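Local coordinates for chitin elicitor receptor kinase 1 (Arabidopsis thaliana, PDB 4EBZ), which recognises chitin through its extracellular LysM modules and, as a receptor kinase, probably passes the signal into the plant cell to start defence responses, at residues V144-R149 and G182-P187; N78-V83 and S120-V125; D87-V92 and F112-I117. All coordinates share one frame; numbering follows the deposited sequence.

Interaction 1: residues V144-R149 and G182-P187; sequences VTYPLR and GIVYVP. With NAG (2-acetamido-2-deoxy-beta-D-glucopyranose), chain C.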
# COMPACT_ATOMS: atom_id res chain seq x y z
N VAL A 144 0.81 6.01 -4.71
CA VAL A 144 1.28 4.77 -4.12
C VAL A 144 1.61 5.03 -2.66
O VAL A 144 2.36 5.96 -2.32
CB VAL A 144 2.59 4.28 -4.81
CG1 VAL A 144 3.11 3.03 -4.15
CG2 VAL A 144 2.39 4.09 -6.34
N THR A 145 1.04 4.20 -1.79
CA THR A 145 1.41 4.15 -0.40
C THR A 145 2.66 3.28 -0.32
O THR A 145 2.61 2.07 -0.52
CB THR A 145 0.27 3.53 0.41
OG1 THR A 145 -0.85 4.42 0.34
CG2 THR A 145 0.69 3.41 1.90
N TYR A 146 3.80 3.93 -0.06
CA TYR A 146 5.11 3.31 -0.25
C TYR A 146 5.91 3.19 1.06
O TYR A 146 6.45 4.17 1.55
CB TYR A 146 5.89 4.15 -1.29
CG TYR A 146 7.23 3.58 -1.75
CD1 TYR A 146 7.37 3.00 -3.01
CD2 TYR A 146 8.34 3.64 -0.92
CE1 TYR A 146 8.59 2.51 -3.45
CE2 TYR A 146 9.57 3.14 -1.34
CZ TYR A 146 9.69 2.59 -2.60
OH TYR A 146 10.91 2.10 -3.02
N PRO A 147 5.99 1.98 1.63
CA PRO A 147 6.77 1.83 2.86
C PRO A 147 8.26 1.85 2.54
O PRO A 147 8.72 1.08 1.70
CB PRO A 147 6.34 0.44 3.40
CG PRO A 147 5.00 0.15 2.70
CD PRO A 147 5.17 0.79 1.33
N LEU A 148 8.98 2.76 3.19
CA LEU A 148 10.41 2.96 2.93
C LEU A 148 11.23 1.79 3.47
O LEU A 148 10.91 1.23 4.52
CB LEU A 148 10.89 4.24 3.62
CG LEU A 148 10.40 5.55 3.03
CD1 LEU A 148 10.84 6.74 3.94
CD2 LEU A 148 10.94 5.73 1.59
N ARG A 149 12.30 1.45 2.76
CA ARG A 149 13.26 0.44 3.20
C ARG A 149 14.67 1.05 3.22
O ARG A 149 14.91 2.06 2.56
CB ARG A 149 13.19 -0.81 2.29
CG ARG A 149 11.89 -1.59 2.44
CD ARG A 149 11.89 -2.84 1.53
NE ARG A 149 13.17 -3.54 1.65
CZ ARG A 149 13.45 -4.46 2.56
NH1 ARG A 149 12.52 -4.84 3.44
NH2 ARG A 149 14.66 -5.00 2.59
N GLY A 182 8.61 3.79 7.87
CA GLY A 182 7.46 4.65 7.68
C GLY A 182 7.03 4.71 6.22
O GLY A 182 7.59 4.01 5.39
N ILE A 183 6.02 5.51 5.91
CA ILE A 183 5.54 5.53 4.54
C ILE A 183 5.70 6.90 3.89
O ILE A 183 5.71 7.91 4.57
CB ILE A 183 4.10 5.03 4.37
CG1 ILE A 183 3.12 6.04 4.90
CG2 ILE A 183 3.88 3.59 4.98
CD1 ILE A 183 2.03 6.27 3.94
N VAL A 184 5.83 6.91 2.57
CA VAL A 184 5.72 8.14 1.79
C VAL A 184 4.69 7.87 0.70
O VAL A 184 4.43 6.70 0.34
CB VAL A 184 7.08 8.55 1.16
CG1 VAL A 184 8.05 9.07 2.24
CG2 VAL A 184 7.69 7.38 0.36
N TYR A 185 4.11 8.95 0.18
CA TYR A 185 3.17 8.84 -0.93
C TYR A 185 3.85 9.28 -2.20
O TYR A 185 4.38 10.40 -2.26
CB TYR A 185 1.97 9.75 -0.67
CG TYR A 185 1.25 9.36 0.59
CD1 TYR A 185 0.57 8.16 0.67
CD2 TYR A 185 1.27 10.20 1.71
CE1 TYR A 185 -0.10 7.80 1.84
CE2 TYR A 185 0.62 9.85 2.87
CZ TYR A 185 -0.06 8.65 2.93
OH TYR A 185 -0.71 8.30 4.09
N VAL A 186 3.81 8.41 -3.21
CA VAL A 186 4.49 8.62 -4.48
C VAL A 186 3.49 8.54 -5.62
O VAL A 186 2.75 7.57 -5.70
CB VAL A 186 5.50 7.47 -4.67
CG1 VAL A 186 6.25 7.58 -6.00
CG2 VAL A 186 6.46 7.41 -3.44
N PRO A 187 3.46 9.54 -6.51
CA PRO A 187 2.49 9.46 -7.61
C PRO A 187 2.65 8.17 -8.40
O PRO A 187 3.78 7.74 -8.67
CB PRO A 187 2.84 10.68 -8.48
CG PRO A 187 3.40 11.64 -7.55
CD PRO A 187 4.19 10.83 -6.52
C1 NAG C . 9.02 -4.10 7.59
C2 NAG C . 9.81 -5.00 6.62
C3 NAG C . 10.75 -5.91 7.40
C4 NAG C . 11.57 -5.17 8.45
C5 NAG C . 10.63 -4.28 9.26
C6 NAG C . 11.40 -3.44 10.28
C7 NAG C . 8.99 -5.89 4.48
C8 NAG C . 8.06 -6.87 3.79
N2 NAG C . 8.92 -5.84 5.81
O3 NAG C . 11.57 -6.66 6.53
O4 NAG C . 12.15 -6.12 9.33
O5 NAG C . 9.99 -3.40 8.35
O6 NAG C . 12.41 -2.76 9.56
O7 NAG C . 9.75 -5.21 3.79
O HOH W 1 8.56 1.10 6.10
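Val144 and Val186 face each other as a hydrogen-bonded antiparallel pair, Val144 N giving a 2.7 Å bond to Val186 O and Val186 N returning one to Val144 O. Tyr146 and Val184 repeat the exchange, and Leu148 N adds a last bond to Gly182 O. With Tyr146 CG anti to the backbone N (chi1 -173°), CB sits 3.9 Å from Val186 CG2 and the ring runs alongside Val184, its CD2 4.0 Å from Val184 CG2; the hydroxyl goes on to Asp152. Leu148 crosses Val184 at about a right angle, CD2 to CG2 3.8 Å. On the other face Thr145 OG1 lies in the plane of the Tyr185 ring, 3.8 Å from CE1, and bonds to the carbonyl of Asn128. Arg149 leaves the strand pair and bends at chi3 (45°), so that NH1 donates a 2.8 Å bond to the acetamido O7 of the chain C sugar while NE pairs with Glu151. A leucine here would probably leave that O7 without its donor and the Glu151 carboxylate without its charged mate. Helix 154-161 packs on Tyr146, Leu148 and Val186, and two antiparallel strands joined through helices 154-161 and 165-171 are the beta-alpha-alpha-beta unit of a LysM domain.

Interaction 2: residues N78-V83 and S120-V125; sequences NFSYSV and SATLNV. With NAG (2-acetamido-2-deoxy-beta-D-glucopyranose), chain E.
The two strands of the second LysM module meet here as an antiparallel pair, with Phe79 opposite Val125 and Tyr81 opposite Leu123, and a glycosylation site at one end. Tyr81 holds Leu123 by two backbone bonds, N to Leu123 O and O from Leu123 N, and Phe79 holds Val125 likewise. Past the strand ends Val83 N makes a nearly straight 2.9 Å bond to Ala121 O (176°).

The buried face carries Phe79, Tyr81, Leu123 and Val125. Tyr81 CB rests 3.8 Å from Val125 CG2, and with CG anti to its own backbone N (chi1 175°) the ring runs out toward helix 89-96, where it packs on Val92 and its OH bonds to Asp87. Val83 CG2 presses into the branch point of Leu123, 3.7 Å from CG.

The other face, of Ser80, Ser82, Thr122 and Asn124, is polar. One water spans Ser82 OG and Thr122 OG1, while Ser80 CB touches Thr122 CG2 at 3.9 Å. At the end of the strand pair Asn78, in an Asn-Phe-Ser sequon, is joined through ND2 to C1 of the chain E sugar. Asn124 crosses it, the two amide planes 68° apart, and its ND2 donates a 3.0 Å bond to the ring oxygen O5 of that sugar. The OD1 atoms of Asn78 and Asn124 stand 3.4 Å apart, two acceptors that would repel; Arg109 serves both, its NE bonding Asn124 OD1 and its NH1, weakly, Asn78 OD1. Asn78 thus carries the sugar while Asn124 probably limits its swing, and the cationic Arg109 probably eases the meeting of the two amide oxygens.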
# COMPACT_ATOMS: atom_id res chain seq x y z
N ASN A 78 -9.94 0.24 5.15
CA ASN A 78 -9.97 -0.91 6.07
C ASN A 78 -9.96 -2.24 5.26
O ASN A 78 -10.98 -2.60 4.66
CB ASN A 78 -11.27 -0.90 6.88
CG ASN A 78 -11.40 0.30 7.79
OD1 ASN A 78 -10.41 0.90 8.22
ND2 ASN A 78 -12.67 0.65 8.11
N PHE A 79 -8.83 -2.95 5.25
CA PHE A 79 -8.78 -4.33 4.79
C PHE A 79 -9.27 -5.23 5.91
O PHE A 79 -9.41 -4.80 7.05
CB PHE A 79 -7.35 -4.71 4.39
CG PHE A 79 -6.85 -3.96 3.17
CD1 PHE A 79 -7.28 -4.32 1.89
CD2 PHE A 79 -5.94 -2.91 3.32
CE1 PHE A 79 -6.83 -3.63 0.74
CE2 PHE A 79 -5.48 -2.19 2.19
CZ PHE A 79 -5.92 -2.56 0.90
N SER A 80 -9.55 -6.49 5.55
CA SER A 80 -9.92 -7.49 6.55
C SER A 80 -8.94 -8.64 6.44
O SER A 80 -8.61 -9.06 5.33
CB SER A 80 -11.32 -8.01 6.27
OG SER A 80 -12.24 -6.95 6.42
N TYR A 81 -8.48 -9.15 7.57
CA TYR A 81 -7.48 -10.21 7.59
C TYR A 81 -7.95 -11.36 8.47
O TYR A 81 -8.28 -11.15 9.62
CB TYR A 81 -6.12 -9.67 8.07
CG TYR A 81 -5.09 -10.77 8.21
CD1 TYR A 81 -4.52 -11.34 7.09
CD2 TYR A 81 -4.74 -11.26 9.47
CE1 TYR A 81 -3.61 -12.38 7.20
CE2 TYR A 81 -3.83 -12.30 9.60
CZ TYR A 81 -3.26 -12.86 8.46
OH TYR A 81 -2.36 -13.89 8.58
N SER A 82 -8.00 -12.59 7.93
CA SER A 82 -8.31 -13.78 8.71
C SER A 82 -7.06 -14.34 9.39
O SER A 82 -6.08 -14.68 8.73
CB SER A 82 -8.92 -14.85 7.79
OG SER A 82 -10.11 -14.36 7.20
N VAL A 83 -7.10 -14.40 10.71
CA VAL A 83 -5.95 -14.78 11.51
C VAL A 83 -5.58 -16.26 11.34
O VAL A 83 -6.46 -17.12 11.25
CB VAL A 83 -6.23 -14.44 13.00
CG1 VAL A 83 -5.20 -15.06 13.94
CG2 VAL A 83 -6.31 -12.89 13.16
N SER A 120 -9.02 -17.78 13.43
CA SER A 120 -10.19 -17.38 12.66
C SER A 120 -10.88 -16.06 13.10
O SER A 120 -11.90 -15.69 12.53
CB SER A 120 -11.21 -18.53 12.57
OG SER A 120 -10.77 -19.52 11.65
N ALA A 121 -10.32 -15.36 14.08
CA ALA A 121 -10.68 -13.96 14.22
C ALA A 121 -10.41 -13.23 12.90
O ALA A 121 -9.55 -13.64 12.12
CB ALA A 121 -9.87 -13.30 15.34
N THR A 122 -11.16 -12.15 12.67
CA THR A 122 -10.86 -11.20 11.57
C THR A 122 -10.29 -9.94 12.18
O THR A 122 -10.85 -9.41 13.15
CB THR A 122 -12.14 -10.83 10.83
OG1 THR A 122 -12.74 -12.03 10.31
CG2 THR A 122 -11.83 -9.92 9.66
N LEU A 123 -9.20 -9.46 11.60
CA LEU A 123 -8.68 -8.14 11.97
C LEU A 123 -9.10 -7.08 10.97
O LEU A 123 -9.11 -7.30 9.76
CB LEU A 123 -7.14 -8.16 12.04
CG LEU A 123 -6.55 -9.18 13.02
CD1 LEU A 123 -5.01 -8.98 13.08
CD2 LEU A 123 -7.20 -9.12 14.43
N ASN A 124 -9.40 -5.90 11.51
CA ASN A 124 -9.57 -4.69 10.73
C ASN A 124 -8.18 -4.06 10.56
O ASN A 124 -7.52 -3.72 11.55
CB ASN A 124 -10.52 -3.76 11.52
CG ASN A 124 -10.87 -2.50 10.77
OD1 ASN A 124 -9.99 -1.78 10.33
ND2 ASN A 124 -12.16 -2.24 10.62
N VAL A 125 -7.73 -3.91 9.31
CA VAL A 125 -6.36 -3.50 9.03
C VAL A 125 -6.39 -2.19 8.23
O VAL A 125 -6.85 -2.19 7.08
CB VAL A 125 -5.61 -4.59 8.19
CG1 VAL A 125 -4.16 -4.14 7.86
CG2 VAL A 125 -5.62 -5.95 8.92
C1 NAG E . -12.86 1.44 9.30
C2 NAG E . -14.17 2.22 9.07
C3 NAG E . -14.49 3.04 10.32
C4 NAG E . -14.51 2.13 11.56
C5 NAG E . -13.27 1.25 11.64
C6 NAG E . -13.44 0.23 12.79
C7 NAG E . -15.14 3.10 6.98
C8 NAG E . -14.97 4.00 5.78
N2 NAG E . -14.14 3.04 7.86
O3 NAG E . -15.77 3.62 10.16
O4 NAG E . -14.62 2.84 12.77
O5 NAG E . -13.11 0.57 10.41
O6 NAG E . -14.47 -0.74 12.51
O7 NAG E . -16.18 2.48 7.09
O HOH W 2 -12.54 -13.31 8.12

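Interaction 3: residues D87-V92 and F112-I117; sequences DTYERV and FPATNI. With NAG (2-acetamido-2-deoxy-beta-D-glucopyranose), chain F; NAG (2-acetamido-2-deoxy-beta-D-glucopyranose), chain B; NAG (2-acetamido-2-deoxy-beta-D-glucopyranose), chain D.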
# COMPACT_ATOMS: atom_id res chain seq x y z
N ASP A 87 0.08 -15.98 14.16
CA ASP A 87 0.01 -14.57 13.82
C ASP A 87 0.09 -13.72 15.10
O ASP A 87 -0.45 -14.11 16.16
CB ASP A 87 -1.30 -14.26 13.09
CG ASP A 87 -1.26 -14.62 11.61
OD1 ASP A 87 -0.16 -14.91 11.07
OD2 ASP A 87 -2.35 -14.62 10.98
N THR A 88 0.75 -12.57 15.01
CA THR A 88 0.74 -11.58 16.09
C THR A 88 0.51 -10.21 15.47
O THR A 88 0.69 -10.04 14.26
CB THR A 88 2.07 -11.52 16.86
OG1 THR A 88 3.12 -11.13 15.96
CG2 THR A 88 2.40 -12.89 17.50
N TYR A 89 0.13 -9.21 16.26
CA TYR A 89 -0.06 -7.89 15.66
C TYR A 89 1.24 -7.37 15.02
O TYR A 89 1.21 -6.74 13.97
CB TYR A 89 -0.56 -6.88 16.70
CG TYR A 89 -1.99 -7.09 17.17
CD1 TYR A 89 -3.04 -7.08 16.27
CD2 TYR A 89 -2.29 -7.22 18.53
CE1 TYR A 89 -4.34 -7.20 16.68
CE2 TYR A 89 -3.60 -7.36 18.96
CZ TYR A 89 -4.63 -7.35 18.01
OH TYR A 89 -5.95 -7.49 18.42
N GLU A 90 2.37 -7.64 15.65
CA GLU A 90 3.66 -7.24 15.07
C GLU A 90 3.87 -7.91 13.72
O GLU A 90 4.18 -7.26 12.71
CB GLU A 90 4.83 -7.58 16.01
CG GLU A 90 6.16 -7.15 15.38
CD GLU A 90 7.38 -7.77 16.04
OE1 GLU A 90 7.25 -8.86 16.64
OE2 GLU A 90 8.47 -7.16 15.95
N ARG A 91 3.71 -9.24 13.68
CA ARG A 91 3.93 -9.97 12.43
C ARG A 91 2.94 -9.58 11.36
O ARG A 91 3.30 -9.45 10.20
CB ARG A 91 3.88 -11.50 12.65
CG ARG A 91 5.17 -12.04 13.27
CD ARG A 91 5.20 -13.57 13.33
NE ARG A 91 4.21 -14.21 12.47
CZ ARG A 91 4.03 -15.53 12.39
NH1 ARG A 91 4.79 -16.35 13.11
NH2 ARG A 91 3.10 -16.03 11.59
N VAL A 92 1.67 -9.43 11.73
CA VAL A 92 0.70 -8.98 10.73
C VAL A 92 1.10 -7.64 10.09
O VAL A 92 0.96 -7.45 8.88
CB VAL A 92 -0.73 -8.95 11.30
CG1 VAL A 92 -1.70 -8.33 10.30
CG2 VAL A 92 -1.17 -10.41 11.67
N PHE A 112 -8.88 -7.69 20.40
CA PHE A 112 -8.24 -8.87 20.98
C PHE A 112 -6.93 -8.47 21.68
O PHE A 112 -6.12 -7.73 21.14
CB PHE A 112 -7.97 -9.92 19.88
CG PHE A 112 -9.13 -10.11 18.94
CD1 PHE A 112 -10.23 -10.86 19.33
CD2 PHE A 112 -9.11 -9.56 17.66
CE1 PHE A 112 -11.33 -11.02 18.49
CE2 PHE A 112 -10.20 -9.71 16.80
CZ PHE A 112 -11.30 -10.46 17.22
N PRO A 113 -6.70 -8.99 22.89
CA PRO A 113 -5.41 -8.70 23.55
C PRO A 113 -4.29 -9.28 22.71
O PRO A 113 -4.49 -10.32 22.08
CB PRO A 113 -5.50 -9.49 24.87
CG PRO A 113 -6.94 -9.88 25.02
CD PRO A 113 -7.52 -9.96 23.64
N ALA A 114 -3.12 -8.65 22.69
CA ALA A 114 -2.04 -9.15 21.84
C ALA A 114 -1.73 -10.64 22.03
O ALA A 114 -1.43 -11.34 21.06
CB ALA A 114 -0.78 -8.32 22.04
N THR A 115 -1.78 -11.12 23.27
CA THR A 115 -1.37 -12.50 23.53
C THR A 115 -2.51 -13.50 23.43
O THR A 115 -2.33 -14.68 23.74
CB THR A 115 -0.69 -12.63 24.88
OG1 THR A 115 -1.62 -12.28 25.91
CG2 THR A 115 0.56 -11.73 24.92
N ASN A 116 -3.69 -13.05 23.00
CA ASN A 116 -4.74 -13.99 22.63
C ASN A 116 -5.61 -13.50 21.49
O ASN A 116 -6.79 -13.20 21.67
CB ASN A 116 -5.61 -14.45 23.80
CG ASN A 116 -6.47 -15.68 23.43
OD1 ASN A 116 -6.24 -16.32 22.39
ND2 ASN A 116 -7.44 -15.98 24.26
N ILE A 117 -5.01 -13.42 20.32
CA ILE A 117 -5.79 -13.24 19.10
C ILE A 117 -6.27 -14.63 18.71
O ILE A 117 -5.46 -15.50 18.39
CB ILE A 117 -4.93 -12.68 17.99
CG1 ILE A 117 -4.29 -11.36 18.44
CG2 ILE A 117 -5.77 -12.44 16.71
CD1 ILE A 117 -3.26 -10.82 17.46
C1 NAG F . 1.95 -14.54 21.47
C2 NAG F . 1.58 -15.57 22.54
C3 NAG F . 0.77 -16.69 21.91
C4 NAG F . -0.42 -16.08 21.18
C5 NAG F . 0.01 -14.97 20.22
C6 NAG F . -1.15 -14.30 19.47
C7 NAG F . 3.13 -15.70 24.41
C8 NAG F . 4.45 -16.21 24.92
N2 NAG F . 2.76 -16.12 23.20
O3 NAG F . 0.34 -17.59 22.91
O4 NAG F . -1.04 -17.12 20.46
O5 NAG F . 0.76 -14.00 20.92
O6 NAG F . -2.13 -13.82 20.37
O7 NAG F . 2.46 -14.94 25.10
C1 NAG B . 4.99 -10.26 21.12
C2 NAG B . 3.57 -10.19 20.55
C3 NAG B . 2.65 -11.19 21.26
C4 NAG B . 3.28 -12.57 21.28
C5 NAG B . 4.72 -12.51 21.79
C6 NAG B . 5.38 -13.88 21.68
C7 NAG B . 2.69 -8.15 19.58
C8 NAG B . 2.10 -6.78 19.78
N2 NAG B . 3.07 -8.82 20.67
O1 NAG B . 5.87 -9.41 20.41
O3 NAG B . 1.40 -11.29 20.59
O4 NAG B . 2.55 -13.41 22.16
O5 NAG B . 5.49 -11.57 21.06
O6 NAG B . 6.56 -13.86 22.46
O7 NAG B . 2.82 -8.63 18.45
C1 NAG D . -2.43 -17.46 20.78
C2 NAG D . -3.11 -18.19 19.63
C3 NAG D . -4.44 -18.77 20.08
C4 NAG D . -4.24 -19.59 21.35
C5 NAG D . -3.46 -18.84 22.42
C6 NAG D . -3.14 -19.84 23.53
C7 NAG D . -2.56 -17.39 17.42
C8 NAG D . -2.95 -16.45 16.32
N2 NAG D . -3.30 -17.27 18.53
O3 NAG D . -4.98 -19.63 19.10
O4 NAG D . -5.47 -19.97 21.92
O5 NAG D . -2.26 -18.30 21.92
O6 NAG D . -2.81 -19.05 24.65
O7 NAG D . -1.63 -18.20 17.30
O HOH W 3 -0.22 -9.85 19.03
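Tyr89, in the first turn of helix 89-96, comes nearest the irregular 112-117 loop at Ala114, with 6.6 Å between their CA atoms. Its ring bridges the rest of the gap. With CG anti to the carbonyl carbon (chi1 -70°), the ring reaches to the loop, and OH donates a 2.7 Å bond to Phe112 O, which lies at the ring edge, in its plane. Ile117 comes over one face: CD1 sits above the ring centre, 3.6 Å from the centroid and 4° off the normal, a CH-pi contact. Ala114 closes in obliquely, its CA 3.7 Å from Tyr89 CE2. The hydroxyl bond and the methyl cover together hold the ring's position and tilt.

Thr88 is the N-cap, its OG1 accepting from Arg91 N. Of the amides before that one, Glu90 N donates a 3.0 Å bond to O7 of the chain B sugar, and a water joins Tyr89 N to Ala114 O. From the loop, Ala114 O accepts from O6 of the chain F sugar at 2.7 Å, Ile117 N donates to the same O6 at 2.9 Å, and Ile117 O receives N2 of the chain D sugar at 2.8 Å.

Sugars B, F and D are linked 4-to-1 into a chitin oligomer, so the helix start and this loop form the two walls of a LysM chitin-binding groove, gripping acetamido groups and hydroxyls largely through the backbone.

In the fold
Along the chain the contacts run in series and nested: interaction 3 lies inside the loop closed by interaction 2, and interaction 1 opens only afterwards. Interactions 2 and 3 belong to one LysM module, their centres about 11 Å apart, and they touch where Val83 packs on Ile117 and Ala121 on the Phe112 ring, so the strand pair directly backs the sugar-binding loop. Interaction 1 belongs to another LysM module, its centre about 22 Å from interaction 2 and about 25 Å from interaction 3. The strands of interactions 1 and 2 nevertheless join one mixed sheet, occupying its two ends, which ties the modules into a single compact receptor ectodomain.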